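Local coordinates for signal transduction protein TRAP (PDB 4AE5) that probably acts as a signal transduction protein and major regulator of staphylococcal pathogenesis, its phosphorylated form activating the agr system and hence RNAIII synthesis, at residues I88-N93 against N136-K141; G12-I17 against D33-F38; R95-F100 against E127-S132. One frame throughout, in Å; residues are numbered along the deposited sequence.

The chain forms a closed eight-stranded antiparallel barrel. Interaction 2 packs a helix on one of its strands, while interactions 1 and 3 join loop and helix-end segments beside it. Interaction 2 lies on the far side of the chain's centre from interaction 1, with centres 30 Å apart and nearest atoms about 17 Å apart. Interactions 1 and 3 share a side: their centres are 12 Å apart, 95-100 and 127-132 fall inside the loop that 88-93 and 136-141 close, and Asn136 OD1 packs 3.6 Å from Gln131 O. Phe139 of interaction 1 and Phe129 of interaction 3 both meet Phe118 edge-to-face. A formic acid molecule, probably from crystallisation, lies about 4 Å from the side chain of Val36 in interaction 2.

Interaction 1: residues I88-N93 against N136-K141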
loop_
_atom_site.group_PDB
_atom_site.type_symbol
_atom_site.label_atom_id
_atom_site.label_comp_id
_atom_site.label_asym_id
_atom_site.label_seq_id
_atom_site.Cartn_x
_atom_site.Cartn_y
_atom_site.Cartn_z
ATOM N N ILE A 88 -6.662 4.397 -11.690
ATOM C CA ILE A 88 -7.818 3.548 -12.151
ATOM C C ILE A 88 -7.745 2.845 -13.519
ATOM O O ILE A 88 -7.990 1.625 -13.627
ATOM C CB ILE A 88 -9.125 4.370 -11.893
ATOM C CG1 ILE A 88 -9.376 4.160 -10.453
ATOM C CG2 ILE A 88 -10.346 3.834 -12.605
ATOM C CD1 ILE A 88 -9.585 2.688 -10.260
ATOM N N SER A 89 -7.408 3.589 -14.562
ATOM C CA SER A 89 -7.404 3.081 -15.890
ATOM C C SER A 89 -6.158 2.268 -16.293
ATOM O O SER A 89 -6.122 1.813 -17.404
ATOM C CB SER A 89 -7.693 4.208 -16.891
ATOM O OG SER A 89 -9.069 4.621 -16.806
ATOM N N VAL A 90 -5.199 2.066 -15.413
ATOM C CA VAL A 90 -4.016 1.294 -15.801
ATOM C C VAL A 90 -4.295 -0.152 -16.131
ATOM O O VAL A 90 -4.988 -0.791 -15.401
ATOM C CB VAL A 90 -2.927 1.312 -14.718
ATOM C CG1 VAL A 90 -1.806 0.395 -15.108
ATOM C CG2 VAL A 90 -2.420 2.702 -14.507
ATOM N N ASP A 91 -3.712 -0.635 -17.214
ATOM C CA ASP A 91 -3.883 -1.998 -17.668
ATOM C C ASP A 91 -3.541 -2.981 -16.580
ATOM O O ASP A 91 -2.488 -2.976 -16.075
ATOM C CB ASP A 91 -3.059 -2.325 -18.930
ATOM C CG ASP A 91 -3.498 -3.626 -19.629
ATOM O OD1 ASP A 91 -4.194 -4.451 -19.054
ATOM O OD2 ASP A 91 -3.103 -3.833 -20.770
ATOM N N ASP A 92 -4.497 -3.809 -16.255
ATOM C CA ASP A 92 -4.394 -4.837 -15.275
ATOM C C ASP A 92 -3.347 -5.924 -15.504
ATOM O O ASP A 92 -3.256 -6.805 -14.690
ATOM C CB ASP A 92 -5.755 -5.557 -15.151
ATOM C CG ASP A 92 -6.385 -5.296 -13.861
ATOM O OD1 ASP A 92 -6.061 -4.245 -13.391
ATOM O OD2 ASP A 92 -7.162 -6.086 -13.294
ATOM N N ASN A 93 -2.615 -5.872 -16.591
ATOM C CA ASN A 93 -1.788 -7.007 -17.022
ATOM C C ASN A 93 -0.661 -7.387 -16.060
ATOM O O ASN A 93 -0.214 -8.492 -16.058
ATOM C CB ASN A 93 -1.202 -6.795 -18.399
ATOM C CG ASN A 93 -0.483 -8.015 -18.926
ATOM O OD1 ASN A 93 -0.948 -9.117 -18.788
ATOM N ND2 ASN A 93 0.653 -7.811 -19.521
ATOM N N ASN A 136 7.126 1.399 -15.136
ATOM C CA ASN A 136 7.750 2.692 -15.436
ATOM C C ASN A 136 6.836 3.677 -16.095
ATOM O O ASN A 136 6.926 4.894 -15.844
ATOM C CB ASN A 136 8.973 2.524 -16.308
ATOM C CG ASN A 136 10.223 2.658 -15.556
ATOM O OD1 ASN A 136 11.179 1.847 -15.754
ATOM N ND2 ASN A 136 10.264 3.658 -14.638
ATOM N N ASP A 137 5.918 3.172 -16.927
ATOM C CA ASP A 137 5.120 4.094 -17.684
ATOM C C ASP A 137 3.854 4.518 -16.931
ATOM O O ASP A 137 3.078 5.410 -17.430
ATOM C CB ASP A 137 4.765 3.504 -19.051
ATOM C CG ASP A 137 5.966 3.399 -19.982
ATOM O OD1 ASP A 137 7.000 4.087 -19.844
ATOM O OD2 ASP A 137 5.898 2.563 -20.893
ATOM N N HIS A 138 3.568 3.833 -15.808
ATOM C CA HIS A 138 2.312 4.069 -15.046
ATOM C C HIS A 138 2.424 4.483 -13.576
ATOM O O HIS A 138 1.565 5.249 -13.089
ATOM C CB HIS A 138 1.353 2.875 -15.219
ATOM C CG HIS A 138 1.130 2.520 -16.636
ATOM N ND1 HIS A 138 0.302 3.212 -17.443
ATOM C CD2 HIS A 138 1.714 1.548 -17.424
ATOM C CE1 HIS A 138 0.358 2.694 -18.679
ATOM N NE2 HIS A 138 1.227 1.690 -18.663
ATOM N N PHE A 139 3.434 3.978 -12.848
ATOM C CA PHE A 139 3.456 4.045 -11.378
ATOM C C PHE A 139 4.722 4.758 -10.882
ATOM O O PHE A 139 4.882 4.954 -9.631
ATOM C CB PHE A 139 3.343 2.642 -10.710
ATOM C CG PHE A 139 2.047 1.906 -11.017
ATOM C CD1 PHE A 139 0.828 2.425 -10.576
ATOM C CD2 PHE A 139 2.052 0.741 -11.765
ATOM C CE1 PHE A 139 -0.351 1.744 -10.837
ATOM C CE2 PHE A 139 0.864 0.062 -12.075
ATOM C CZ PHE A 139 -0.352 0.584 -11.635
ATOM N N SER A 140 5.659 5.058 -11.797
ATOM C CA SER A 140 6.946 5.704 -11.388
ATOM C C SER A 140 6.741 7.196 -11.063
ATOM O O SER A 140 5.747 7.800 -11.482
ATOM C CB SER A 140 8.001 5.687 -12.487
ATOM O OG SER A 140 7.494 6.328 -13.668
ATOM N N LYS A 141 7.773 7.766 -10.450
ATOM C CA LYS A 141 7.859 9.190 -10.215
ATOM C C LYS A 141 7.682 9.967 -11.506
ATOM O O LYS A 141 6.843 10.880 -11.551
ATOM C CB LYS A 141 9.236 9.530 -9.607
ATOM C CG LYS A 141 9.291 10.899 -8.946
ATOM C CD LYS A 141 10.715 11.321 -8.478
ATOM C CE LYS A 141 10.561 12.689 -7.828
ATOM N NZ LYS A 141 11.715 13.156 -6.997
#
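Val90 is the residue through which 88-93 reaches the other segment, and it fits between His138 and Phe139. Following helix 80-88, Val90 directs its CB toward 136-141. Both methyls of Val90 are used. CG1, anti to the backbone N (chi1 174°), lies over one face of the His138 imidazole, 4.3 Å from the ring centroid and 26° off its normal, a CH-pi contact. The same methyl meets CZ of Phe139 at 3.8 Å, approaching that ring obliquely. CG2 instead rests on the His138 CB, also at 3.8 Å. A beta-branched residue suits the place because one methyl can touch both aromatic rings while the other lies against the base of the histidine side chain. After Val90 the chain bends away: Asp91 OD1 accepts a weak bond from Asn93 N, and Asp92 forms a salt bridge with Arg95. On the opposing side, Ser140 OG donates to Asn136 O at 2.7 Å and caps Ala143 N, joining the end of helix 133-136 to the start of helix 141-144. The contact thus ties the loop after helix 80-88 to the link between these two short helices, while Phe139 meets Tyr103 of strand 100-108 and sets its ring edge-to-face with Phe118 of strand 114-120.

Interaction 2: residues G12-I17 against D33-F38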
loop_
_atom_site.group_PDB
_atom_site.type_symbol
_atom_site.label_atom_id
_atom_site.label_comp_id
_atom_site.label_asym_id
_atom_site.label_seq_id
_atom_site.Cartn_x
_atom_site.Cartn_y
_atom_site.Cartn_z
ATOM N N GLY A 12 7.491 -4.213 19.073
ATOM C CA GLY A 12 6.809 -4.646 20.327
ATOM C C GLY A 12 5.507 -3.913 20.542
ATOM O O GLY A 12 4.491 -4.565 20.820
ATOM N N PHE A 13 5.513 -2.578 20.402
ATOM C CA PHE A 13 4.250 -1.787 20.415
ATOM C C PHE A 13 3.112 -2.294 19.481
ATOM O O PHE A 13 1.935 -2.527 19.912
ATOM C CB PHE A 13 4.534 -0.300 20.176
ATOM C CG PHE A 13 3.345 0.585 20.409
ATOM C CD1 PHE A 13 2.941 0.914 21.684
ATOM C CD2 PHE A 13 2.601 1.052 19.324
ATOM C CE1 PHE A 13 1.805 1.692 21.899
ATOM C CE2 PHE A 13 1.480 1.858 19.527
ATOM C CZ PHE A 13 1.067 2.163 20.812
ATOM N N LEU A 14 3.458 -2.507 18.207
ATOM C CA LEU A 14 2.467 -2.973 17.275
ATOM C C LEU A 14 2.073 -4.417 17.493
ATOM O O LEU A 14 0.901 -4.780 17.208
ATOM C CB LEU A 14 2.902 -2.715 15.814
ATOM C CG LEU A 14 3.251 -1.305 15.388
ATOM C CD1 LEU A 14 3.441 -1.284 13.851
ATOM C CD2 LEU A 14 2.216 -0.304 15.863
ATOM N N HIS A 15 3.028 -5.268 17.908
ATOM C CA HIS A 15 2.733 -6.697 18.125
ATOM C C HIS A 15 1.777 -6.892 19.323
ATOM O O HIS A 15 0.904 -7.763 19.303
ATOM C CB HIS A 15 4.020 -7.477 18.319
ATOM C CG HIS A 15 3.795 -8.952 18.391
ATOM N ND1 HIS A 15 3.709 -9.620 19.548
ATOM C CD2 HIS A 15 3.557 -9.860 17.386
ATOM C CE1 HIS A 15 3.497 -10.916 19.310
ATOM N NE2 HIS A 15 3.398 -11.075 17.980
ATOM N N GLN A 16 1.896 -6.034 20.332
ATOM C CA GLN A 16 0.900 -6.025 21.431
ATOM C C GLN A 16 -0.542 -5.737 20.892
ATOM O O GLN A 16 -1.524 -6.379 21.305
ATOM C CB GLN A 16 1.299 -4.993 22.515
ATOM C CG GLN A 16 0.412 -5.066 23.770
ATOM C CD GLN A 16 0.720 -6.331 24.501
ATOM O OE1 GLN A 16 1.869 -6.562 24.880
ATOM N NE2 GLN A 16 -0.273 -7.193 24.655
ATOM N N ILE A 17 -0.681 -4.774 19.959
ATOM C CA ILE A 17 -2.015 -4.527 19.344
ATOM C C ILE A 17 -2.485 -5.771 18.649
ATOM O O ILE A 17 -3.633 -6.196 18.817
ATOM C CB ILE A 17 -2.072 -3.248 18.447
ATOM C CG1 ILE A 17 -1.799 -1.985 19.309
ATOM C CG2 ILE A 17 -3.395 -3.181 17.656
ATOM C CD1 ILE A 17 -1.679 -0.698 18.495
ATOM N N ASP A 33 12.731 1.781 8.446
ATOM C CA ASP A 33 12.661 2.947 9.358
ATOM C C ASP A 33 11.658 2.845 10.502
ATOM O O ASP A 33 11.620 3.731 11.348
ATOM C CB ASP A 33 12.361 4.259 8.566
ATOM C CG ASP A 33 10.955 4.249 7.880
ATOM O OD1 ASP A 33 10.589 3.292 7.191
ATOM O OD2 ASP A 33 10.243 5.251 7.980
ATOM N N THR A 34 10.879 1.765 10.545
ATOM C CA THR A 34 9.830 1.598 11.540
ATOM C C THR A 34 9.161 0.227 11.380
ATOM O O THR A 34 9.210 -0.365 10.302
ATOM C CB THR A 34 8.740 2.711 11.311
ATOM O OG1 THR A 34 7.689 2.569 12.281
ATOM C CG2 THR A 34 8.133 2.654 9.905
ATOM N N SER A 35 8.471 -0.261 12.396
ATOM C CA SER A 35 7.528 -1.371 12.158
ATOM C C SER A 35 6.185 -0.807 11.627
ATOM O O SER A 35 5.840 0.329 11.936
ATOM C CB SER A 35 7.319 -2.148 13.470
ATOM O OG SER A 35 6.445 -3.248 13.208
ATOM N N VAL A 36 5.403 -1.607 10.899
ATOM C CA VAL A 36 4.169 -1.136 10.291
ATOM C C VAL A 36 3.061 -2.204 10.547
ATOM O O VAL A 36 3.313 -3.418 10.425
ATOM C CB VAL A 36 4.403 -1.008 8.734
ATOM C CG1 VAL A 36 3.122 -0.633 8.018
ATOM C CG2 VAL A 36 5.467 0.019 8.427
ATOM N N ILE A 37 1.836 -1.766 10.871
ATOM C CA ILE A 37 0.713 -2.692 10.922
ATOM C C ILE A 37 -0.533 -2.113 10.165
ATOM O O ILE A 37 -0.772 -0.870 10.193
ATOM C CB ILE A 37 0.421 -3.119 12.387
ATOM C CG1 ILE A 37 -0.434 -4.411 12.449
ATOM C CG2 ILE A 37 -0.297 -1.998 13.133
ATOM C CD1 ILE A 37 -0.448 -5.028 13.836
ATOM N N PHE A 38 -1.316 -2.994 9.520
ATOM C CA PHE A 38 -2.588 -2.517 8.853
ATOM C C PHE A 38 -3.718 -3.553 8.900
ATOM O O PHE A 38 -3.446 -4.760 9.091
ATOM C CB PHE A 38 -2.336 -2.011 7.414
ATOM C CG PHE A 38 -1.782 -3.053 6.452
ATOM C CD1 PHE A 38 -2.637 -3.941 5.778
ATOM C CD2 PHE A 38 -0.399 -3.140 6.183
ATOM C CE1 PHE A 38 -2.120 -4.933 4.900
ATOM C CE2 PHE A 38 0.114 -4.100 5.304
ATOM C CZ PHE A 38 -0.724 -5.000 4.662
#
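Leu14 carries the apolar contact, reaching from helix 12-17 to the strand with its CD1 methyl foremost. Its CG stands anti to the carbonyl carbon (chi1 -56°), and the extended second torsion (chi2 -172°) sends CD1 outward onto the strand between Ser35 and Ile37. There CD1 lies 3.8 Å from Ile37 CB, while CD2 takes a more distant place beside Ile37 CG2 at 4.1 Å. The two side chains run antiparallel alongside each other, so that Ile37 reaches back to the helix and its CD1 comes 3.6 Å from Leu14 O. Leucine, branched at CG, one carbon beyond CB, can bring one methyl down to the strand; isoleucine, branched at CB, offers a broad surface close to its own backbone.

Much of the remaining contact is methyl against backbone. Leu14 CD1 sits 3.4 Å from Ile37 N, in van der Waals contact with the peptide groups.

No hydrogen bond crosses between the segments, and the polar groups are engaged otherwise. Ser35 OG touches Leu14 CD1 at 3.6 Å but is hydrogen-bonded to Gln28 NE2, so this small buried hydroxyl has a polar partner while its oxygen also lies against the methyl. Thr34 OG1 donates to Ser35 O at 2.9 Å, fastening the entry to the strand.

The axes of 12-17 and 35-38 run in roughly the same direction, 21° apart and 8.3 Å at closest approach, which sets this part of helix 11-20 along the strand. Strand 35-41 is hydrogen-bonded there between strands 3-9 and 27-30, and Leu14 also rests on Gln28. Val36 points away from the helix, and its side chain touches Leu162 of strand 158-164.

Interaction 3: residues R95-F100 against E127-S132; sequences RNFGGF and EDFKQS
Phe97 and Phe129 meet with their ring planes almost perpendicular, at 87°, and their centroids 5.7 Å apart. The touch is between ortho carbons: Phe97 CD2 arrives at the edge of the Phe129 ring, near its plane, 3.6 Å from CD1. Relative to the Phe97 ring, the Phe129 carbon comes in obliquely, so neither ring lies squarely on the other. Their first torsions differ. Phe97 places CG anti to its carbonyl carbon (chi1 -77°), directing the ring toward the helix, whereas Phe129 has CG anti to the backbone N (chi1 160°) and swings its ring out beside the helix, across the path of Phe97.

One atom further along the Phe97 ring, CE2 meets Ser132 at OG (3.6 Å) and CB (3.7 Å), both near the ring plane. The hydroxyl turns back to the preceding helical segment, donating to Phe129 O at 2.6 Å on a lone pair in the carbonyl plane. Ser132 N bonds to the same oxygen at 2.8 Å, so two donors grip it. OG also caps Phe135 N at the start of helix 133-136; a small residue with a hydroxyl on a short arm is apt for this junction.

Phe97 begins a type II turn ending at Phe100, whose N bonds to Phe97 O at 3.0 Å. Gly99 takes the third position with positive phi, which glycine adopts easily. Phe129 also packs edge-to-face on Phe118 and Phe135.

Since no hydrogen bond joins the segments, the contact probably rests on van der Waals and aromatic packing, to which Ala134 of helix 133-136 adds a further touch on Phe97. The Ser132 hydroxyl, already engaged as donor and cap, presents Phe97 with a polar group whose hydrogen-bonding demand is met.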
loop_
_atom_site.group_PDB
_atom_site.type_symbol
_atom_site.label_atom_id
_atom_site.label_comp_id
_atom_site.label_asym_id
_atom_site.label_seq_id
_atom_site.Cartn_x
_atom_site.Cartn_y
_atom_site.Cartn_z
ATOM N N ARG A 95 -0.917 -7.995 -13.165
ATOM C CA ARG A 95 -1.374 -9.088 -12.336
ATOM C C ARG A 95 -0.798 -10.454 -12.753
ATOM O O ARG A 95 -0.736 -11.390 -11.957
ATOM C CB ARG A 95 -2.881 -9.126 -12.454
ATOM C CG ARG A 95 -3.573 -10.280 -11.782
ATOM C CD ARG A 95 -4.924 -10.509 -12.525
ATOM N NE ARG A 95 -5.842 -9.376 -12.380
ATOM C CZ ARG A 95 -7.010 -9.396 -11.694
ATOM N NH1 ARG A 95 -7.433 -10.478 -11.033
ATOM N NH2 ARG A 95 -7.760 -8.298 -11.662
ATOM N N ASN A 96 -0.367 -10.553 -13.997
ATOM C CA ASN A 96 0.256 -11.803 -14.461
ATOM C C ASN A 96 1.781 -11.849 -14.410
ATOM O O ASN A 96 2.370 -12.879 -14.770
ATOM C CB ASN A 96 -0.157 -12.084 -15.888
ATOM C CG ASN A 96 -1.630 -12.230 -16.001
ATOM O OD1 ASN A 96 -2.229 -11.499 -16.740
ATOM N ND2 ASN A 96 -2.225 -13.089 -15.169
ATOM N N PHE A 97 2.400 -10.781 -13.948
ATOM C CA PHE A 97 3.877 -10.759 -13.828
ATOM C C PHE A 97 4.399 -11.712 -12.741
ATOM O O PHE A 97 3.767 -11.968 -11.710
ATOM C CB PHE A 97 4.352 -9.301 -13.612
ATOM C CG PHE A 97 4.357 -8.434 -14.849
ATOM C CD1 PHE A 97 3.412 -8.575 -15.865
ATOM C CD2 PHE A 97 5.340 -7.477 -15.005
ATOM C CE1 PHE A 97 3.430 -7.751 -16.986
ATOM C CE2 PHE A 97 5.365 -6.658 -16.116
ATOM C CZ PHE A 97 4.397 -6.778 -17.088
ATOM N N GLY A 98 5.584 -12.278 -12.975
ATOM C CA GLY A 98 6.136 -13.270 -12.051
ATOM C C GLY A 98 6.146 -12.781 -10.612
ATOM O O GLY A 98 6.480 -11.622 -10.314
ATOM N N GLY A 99 5.580 -13.596 -9.739
ATOM C CA GLY A 99 5.581 -13.242 -8.290
ATOM C C GLY A 99 4.516 -12.298 -7.800
ATOM O O GLY A 99 4.454 -11.992 -6.582
ATOM N N PHE A 100 3.635 -11.835 -8.691
ATOM C CA PHE A 100 2.610 -10.892 -8.266
ATOM C C PHE A 100 1.619 -11.562 -7.288
ATOM O O PHE A 100 1.134 -12.666 -7.572
ATOM C CB PHE A 100 1.801 -10.371 -9.454
ATOM C CG PHE A 100 0.622 -9.540 -9.025
ATOM C CD1 PHE A 100 0.771 -8.210 -8.820
ATOM C CD2 PHE A 100 -0.645 -10.128 -8.833
ATOM C CE1 PHE A 100 -0.291 -7.379 -8.406
ATOM C CE2 PHE A 100 -1.714 -9.321 -8.462
ATOM C CZ PHE A 100 -1.541 -7.970 -8.240
ATOM N N GLU A 127 11.149 -5.702 -7.445
ATOM C CA GLU A 127 12.161 -4.872 -8.106
ATOM C C GLU A 127 12.327 -5.188 -9.584
ATOM O O GLU A 127 12.543 -4.294 -10.366
ATOM C CB GLU A 127 13.512 -4.973 -7.362
ATOM C CG GLU A 127 13.413 -4.364 -5.985
ATOM C CD GLU A 127 14.713 -4.143 -5.280
ATOM O OE1 GLU A 127 15.657 -4.920 -5.474
ATOM O OE2 GLU A 127 14.763 -3.144 -4.513
ATOM N N ASP A 128 12.121 -6.449 -9.962
ATOM C CA ASP A 128 12.017 -6.800 -11.391
ATOM C C ASP A 128 10.793 -6.153 -12.091
ATOM O O ASP A 128 10.884 -5.630 -13.186
ATOM C CB ASP A 128 12.029 -8.309 -11.538
ATOM C CG ASP A 128 13.395 -8.880 -11.172
ATOM O OD1 ASP A 128 14.318 -8.048 -11.108
ATOM O OD2 ASP A 128 13.535 -10.036 -10.791
ATOM N N PHE A 129 9.668 -6.151 -11.399
ATOM C CA PHE A 129 8.458 -5.567 -11.956
ATOM C C PHE A 129 8.657 -4.039 -12.086
ATOM O O PHE A 129 8.282 -3.354 -13.104
ATOM C CB PHE A 129 7.262 -5.935 -11.036
ATOM C CG PHE A 129 6.044 -5.028 -11.199
ATOM C CD1 PHE A 129 5.403 -4.975 -12.408
ATOM C CD2 PHE A 129 5.529 -4.281 -10.114
ATOM C CE1 PHE A 129 4.297 -4.187 -12.616
ATOM C CE2 PHE A 129 4.375 -3.492 -10.305
ATOM C CZ PHE A 129 3.776 -3.462 -11.549
ATOM N N LYS A 130 9.295 -3.484 -11.085
ATOM C CA LYS A 130 9.503 -2.053 -11.073
ATOM C C LYS A 130 10.312 -1.545 -12.290
ATOM O O LYS A 130 10.217 -0.372 -12.738
ATOM C CB LYS A 130 10.167 -1.681 -9.723
ATOM C CG LYS A 130 10.801 -0.308 -9.722
ATOM C CD LYS A 130 10.910 0.250 -8.309
ATOM C CE LYS A 130 11.707 -0.558 -7.350
ATOM N NZ LYS A 130 12.488 0.418 -6.424
ATOM N N GLN A 131 11.168 -2.391 -12.816
ATOM C CA GLN A 131 11.855 -2.019 -14.038
ATOM C C GLN A 131 11.074 -2.151 -15.319
ATOM O O GLN A 131 11.518 -1.640 -16.361
ATOM C CB GLN A 131 13.139 -2.843 -14.172
ATOM C CG GLN A 131 13.959 -2.877 -12.914
ATOM C CD GLN A 131 15.107 -3.810 -13.076
ATOM O OE1 GLN A 131 16.009 -3.491 -13.824
ATOM N NE2 GLN A 131 15.100 -4.962 -12.378
ATOM N N SER A 132 9.972 -2.872 -15.331
ATOM C CA SER A 132 9.269 -3.113 -16.578
ATOM C C SER A 132 8.634 -1.784 -17.045
ATOM O O SER A 132 8.349 -0.877 -16.213
ATOM C CB SER A 132 8.108 -4.115 -16.367
ATOM O OG SER A 132 7.131 -3.580 -15.435
#